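Local coordinates for putative calcium binding protein (Streptomyces coelicolor, PDB 3AKB) that binds calcium ions through EF-hand helix-loop-helix motifs and probably takes part in calcium-mediated regulation, at residues L56-R66 and A81-F92. The protein carries 2 engineered substitutions. Residues are numbered along the deposited sequence; the frame is centred on the assembly and turned at random.
Sequences LWQGLAGIADR and AVKRLRDKPDRF. With CA (calcium ion), chain F.
Ala64 and Ala81 bring the backbones within 5.0 Å, CA to CA, and the axes of 56-64 and 81-87, the entering and exiting helices of one EF-hand, pass 9.9 Å apart at 115°. Small methyl side chains, CB to CB 3.7 Å, allow this closeness. The partner chain breaks at Lys88, and Phe92 comes from the start of helix 89-107, its CA 7.1 Å from that of Gly59. Ile63 is a knob among Ala81, Arg84, Leu85 and Phe92: chi1 of -73° sets CG2 anti to the backbone N, 3.8 Å from Arg84 CB, while CD1 reaches Phe92 CD1 at 3.6 Å. Phe92 answers as the reverse knob, its ring edge directed at the backbone of Gly59 and Leu60, where glycine keeps the helix surface low. Leu56 CD1 meets Phe92 CZ at 3.7 Å, and Leu85 CD2 covers one ring face. At the polar margin the guanidinium planes of Arg66 and Arg84 lie 9° apart, NH1 of Arg66 being 3.0 Å from NH2 of Arg84; both are donors and not hydrogen-bonded. Arg66 folds back to the Ile63 carbonyl through two weak bonds, and a water donates to that oxygen and accepts a weak bond from Arg84 NE, probably easing the repulsion. A leucine in place of Arg84 would probably leave the Arg66 guanidinium without its flat partner and break the water link. Asp65, just past the first helix, binds calcium with Asp67, Asp69, Glu76 and the backbone carbonyl of Arg71; Phe13 of helix 2-13, Phe26 of helix 23-37 and Ile72 of strand 72-73 pack around Leu60.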
loop_
_atom_site.group_PDB
_atom_site.type_symbol
_atom_site.label_atom_id
_atom_site.label_comp_id
_atom_site.label_asym_id
_atom_site.label_seq_id
_atom_site.Cartn_x
_atom_site.Cartn_y
_atom_site.Cartn_z
ATOM N N LEU A 56 6.507 -3.320 5.965
ATOM C CA LEU A 56 5.087 -2.986 6.119
ATOM C C LEU A 56 4.326 -4.206 6.627
ATOM O O LEU A 56 3.467 -4.070 7.488
ATOM C CB LEU A 56 4.495 -2.455 4.815
ATOM C CG LEU A 56 3.022 -2.023 4.795
ATOM C CD1 LEU A 56 2.668 -1.164 6.003
ATOM C CD2 LEU A 56 2.767 -1.263 3.508
ATOM N N TRP A 57 4.616 -5.380 6.066
ATOM C CA TRP A 57 4.057 -6.604 6.579
ATOM C C TRP A 57 4.304 -6.733 8.083
ATOM O O TRP A 57 3.368 -7.025 8.826
ATOM C CB TRP A 57 4.657 -7.809 5.827
ATOM C CG TRP A 57 4.581 -9.066 6.638
ATOM C CD1 TRP A 57 5.634 -9.751 7.190
ATOM C CD2 TRP A 57 3.386 -9.778 7.019
ATOM N NE1 TRP A 57 5.174 -10.861 7.871
ATOM C CE2 TRP A 57 3.801 -10.893 7.793
ATOM C CE3 TRP A 57 2.011 -9.587 6.778
ATOM C CZ2 TRP A 57 2.886 -11.823 8.318
ATOM C CZ3 TRP A 57 1.103 -10.508 7.325
ATOM C CH2 TRP A 57 1.547 -11.613 8.078
ATOM N N GLN A 58 5.548 -6.538 8.526
ATOM C CA GLN A 58 5.845 -6.663 9.964
ATOM C C GLN A 58 5.065 -5.640 10.770
ATOM O O GLN A 58 4.618 -5.940 11.876
ATOM C CB GLN A 58 7.332 -6.529 10.268
ATOM C CG GLN A 58 8.187 -7.635 9.652
ATOM C CD GLN A 58 7.864 -9.073 10.111
ATOM O OE1 GLN A 58 8.383 -10.046 9.538
ATOM N NE2 GLN A 58 7.002 -9.219 11.115
ATOM N N GLY A 59 4.876 -4.453 10.209
ATOM C CA GLY A 59 4.101 -3.419 10.908
ATOM C C GLY A 59 2.659 -3.853 11.070
ATOM O O GLY A 59 2.053 -3.668 12.128
ATOM N N LEU A 60 2.086 -4.427 10.016
ATOM C CA LEU A 60 0.693 -4.848 10.113
ATOM C C LEU A 60 0.536 -6.066 11.012
ATOM O O LEU A 60 -0.391 -6.119 11.841
ATOM C CB LEU A 60 0.094 -5.108 8.721
ATOM C CG LEU A 60 -1.407 -5.396 8.690
ATOM C CD1 LEU A 60 -2.233 -4.243 9.273
ATOM C CD2 LEU A 60 -1.872 -5.747 7.293
ATOM N N ALA A 61 1.416 -7.048 10.832
ATOM C CA ALA A 61 1.404 -8.251 11.660
ATOM C C ALA A 61 1.541 -7.877 13.139
ATOM O O ALA A 61 0.866 -8.474 13.991
ATOM C CB ALA A 61 2.518 -9.215 11.222
ATOM N N GLY A 62 2.389 -6.886 13.445
ATOM C CA GLY A 62 2.585 -6.437 14.843
ATOM C C GLY A 62 1.304 -5.934 15.486
ATOM O O GLY A 62 1.064 -6.138 16.699
ATOM N N ILE A 63 0.464 -5.291 14.685
ATOM C CA ILE A 63 -0.824 -4.767 15.142
ATOM C C ILE A 63 -1.916 -5.842 15.194
ATOM O O ILE A 63 -2.686 -5.893 16.158
ATOM C CB ILE A 63 -1.290 -3.600 14.238
ATOM C CG1 ILE A 63 -0.430 -2.360 14.518
ATOM C CG2 ILE A 63 -2.789 -3.320 14.405
ATOM C CD1 ILE A 63 -0.254 -1.416 13.311
ATOM N N ALA A 64 -1.962 -6.703 14.179
ATOM C CA ALA A 64 -3.143 -7.539 13.886
ATOM C C ALA A 64 -2.998 -9.044 14.106
ATOM O O ALA A 64 -4.008 -9.732 14.328
ATOM C CB ALA A 64 -3.611 -7.288 12.450
ATOM N N ASP A 65 -1.774 -9.557 14.044
ATOM C CA ASP A 65 -1.561 -11.002 14.126
ATOM C C ASP A 65 -1.469 -11.419 15.583
ATOM O O ASP A 65 -0.381 -11.653 16.099
ATOM C CB ASP A 65 -0.292 -11.436 13.365
ATOM C CG ASP A 65 -0.056 -12.928 13.419
ATOM O OD1 ASP A 65 -1.022 -13.681 13.581
ATOM O OD2 ASP A 65 1.108 -13.352 13.289
ATOM N N ARG A 66 -2.618 -11.555 16.230
ATOM C CA ARG A 66 -2.622 -11.727 17.683
ATOM C C ARG A 66 -2.329 -13.153 18.182
ATOM O O ARG A 66 -1.958 -13.323 19.347
ATOM C CB ARG A 66 -3.863 -11.091 18.324
ATOM C CG ARG A 66 -3.805 -9.542 18.395
ATOM C CD ARG A 66 -2.570 -9.035 19.178
ATOM N NE ARG A 66 -2.117 -7.710 18.734
ATOM C CZ ARG A 66 -2.061 -6.627 19.511
ATOM N NH1 ARG A 66 -2.410 -6.698 20.796
ATOM N NH2 ARG A 66 -1.638 -5.474 19.009
ATOM N N ALA A 81 -7.470 -5.061 14.199
ATOM C CA ALA A 81 -6.683 -4.083 13.453
ATOM C C ALA A 81 -7.394 -2.760 13.177
ATOM O O ALA A 81 -6.768 -1.712 13.236
ATOM C CB ALA A 81 -6.160 -4.688 12.134
ATOM N N VAL A 82 -8.682 -2.816 12.861
ATOM C CA VAL A 82 -9.430 -1.609 12.479
ATOM C C VAL A 82 -9.341 -0.488 13.517
ATOM O O VAL A 82 -8.991 0.644 13.163
ATOM C CB VAL A 82 -10.903 -1.925 12.131
ATOM C CG1 VAL A 82 -11.704 -0.633 11.848
ATOM C CG2 VAL A 82 -10.966 -2.864 10.954
ATOM N N LYS A 83 -9.672 -0.796 14.775
ATOM C CA LYS A 83 -9.607 0.204 15.848
ATOM C C LYS A 83 -8.187 0.714 16.041
ATOM O O LYS A 83 -7.957 1.921 16.095
ATOM C CB LYS A 83 -10.152 -0.335 17.178
ATOM C CG LYS A 83 -9.797 0.580 18.365
ATOM C CD LYS A 83 -10.528 0.232 19.658
ATOM C CE LYS A 83 -9.820 0.860 20.868
ATOM N NZ LYS A 83 -8.475 0.229 21.157
ATOM N N ARG A 84 -7.238 -0.213 16.140
ATOM C CA ARG A 84 -5.841 0.155 16.331
ATOM C C ARG A 84 -5.334 1.051 15.192
ATOM O O ARG A 84 -4.634 2.032 15.436
ATOM C CB ARG A 84 -4.963 -1.088 16.523
ATOM C CG ARG A 84 -5.280 -1.880 17.793
ATOM C CD ARG A 84 -4.024 -2.525 18.369
ATOM N NE ARG A 84 -4.305 -3.748 19.120
ATOM C CZ ARG A 84 -4.591 -3.796 20.421
ATOM N NH1 ARG A 84 -4.655 -2.684 21.145
ATOM N NH2 ARG A 84 -4.828 -4.965 20.999
ATOM N N LEU A 85 -5.697 0.733 13.950
ATOM C CA LEU A 85 -5.314 1.579 12.816
ATOM C C LEU A 85 -5.951 2.960 12.908
ATOM O O LEU A 85 -5.279 3.969 12.668
ATOM C CB LEU A 85 -5.691 0.931 11.483
ATOM C CG LEU A 85 -4.871 -0.293 11.074
ATOM C CD1 LEU A 85 -5.431 -0.874 9.791
ATOM C CD2 LEU A 85 -3.398 0.059 10.923
ATOM N N ARG A 86 -7.241 2.994 13.262
ATOM C CA ARG A 86 -7.980 4.248 13.412
ATOM C C ARG A 86 -7.398 5.104 14.537
ATOM O O ARG A 86 -7.318 6.327 14.402
ATOM C CB ARG A 86 -9.471 3.986 13.678
ATOM C CG ARG A 86 -10.278 5.260 13.989
ATOM C CD ARG A 86 -11.716 4.965 14.431
ATOM N NE ARG A 86 -12.404 4.110 13.479
ATOM C CZ ARG A 86 -12.913 2.915 13.761
ATOM N NH1 ARG A 86 -12.860 2.412 14.995
ATOM N NH2 ARG A 86 -13.493 2.225 12.803
ATOM N N ASP A 87 -6.977 4.459 15.621
ATOM C CA ASP A 87 -6.417 5.166 16.779
ATOM C C ASP A 87 -5.011 5.731 16.548
ATOM O O ASP A 87 -4.716 6.839 16.997
ATOM C CB ASP A 87 -6.450 4.287 18.032
ATOM C CG ASP A 87 -7.856 4.106 18.598
ATOM O OD1 ASP A 87 -8.818 4.735 18.105
ATOM O OD2 ASP A 87 -7.988 3.319 19.550
ATOM N N LYS A 88 -4.154 4.983 15.843
ATOM C CA LYS A 88 -2.783 5.438 15.546
ATOM C C LYS A 88 -2.405 5.371 14.034
ATOM O O LYS A 88 -1.436 4.692 13.664
ATOM C CB LYS A 88 -1.747 4.708 16.429
ATOM C CG LYS A 88 -1.723 3.181 16.292
ATOM C CD LYS A 88 -0.635 2.542 17.170
ATOM C CE LYS A 88 -0.284 1.113 16.713
ATOM N NZ LYS A 88 0.583 0.382 17.705
ATOM N N PRO A 89 -3.148 6.103 13.173
ATOM C CA PRO A 89 -2.955 6.065 11.709
ATOM C C PRO A 89 -1.608 6.601 11.219
ATOM O O PRO A 89 -1.004 6.010 10.298
ATOM C CB PRO A 89 -4.115 6.929 11.179
ATOM C CG PRO A 89 -4.484 7.811 12.312
ATOM C CD PRO A 89 -4.236 7.025 13.550
ATOM N N ASP A 90 -1.136 7.702 11.809
ATOM C CA ASP A 90 0.148 8.298 11.422
ATOM C C ASP A 90 1.315 7.368 11.741
ATOM O O ASP A 90 2.259 7.261 10.960
ATOM C CB ASP A 90 0.369 9.638 12.137
ATOM C CG ASP A 90 -0.343 10.795 11.465
ATOM O OD1 ASP A 90 -1.292 10.561 10.680
ATOM O OD2 ASP A 90 0.065 11.951 11.746
ATOM N N ARG A 91 1.262 6.718 12.900
ATOM C CA ARG A 91 2.308 5.764 13.270
ATOM C C ARG A 91 2.332 4.584 12.286
ATOM O O ARG A 91 3.402 4.138 11.851
ATOM C CB ARG A 91 2.118 5.286 14.713
ATOM C CG ARG A 91 2.825 6.157 15.761
ATOM C CD ARG A 91 3.282 5.286 16.928
ATOM N NE ARG A 91 2.259 5.233 17.949
ATOM C CZ ARG A 91 2.229 4.387 18.974
ATOM N NH1 ARG A 91 3.175 3.469 19.153
ATOM N NH2 ARG A 91 1.220 4.462 19.824
ATOM N N PHE A 92 1.154 4.092 11.917
ATOM C CA PHE A 92 1.111 3.012 10.937
ATOM C C PHE A 92 1.663 3.475 9.587
ATOM O O PHE A 92 2.471 2.779 8.976
ATOM C CB PHE A 92 -0.290 2.440 10.767
ATOM C CG PHE A 92 -0.348 1.287 9.786
ATOM C CD1 PHE A 92 0.305 0.092 10.055
ATOM C CD2 PHE A 92 -1.059 1.404 8.611
ATOM C CE1 PHE A 92 0.237 -0.978 9.152
ATOM C CE2 PHE A 92 -1.135 0.322 7.696
ATOM C CZ PHE A 92 -0.466 -0.859 7.971
HETATM CA CA CA F . -3.034 -14.916 13.016
HETATM O O HOH W 1 -5.345 -6.231 17.210
HETATM O O HOH W 2 -4.730 -16.705 12.536
#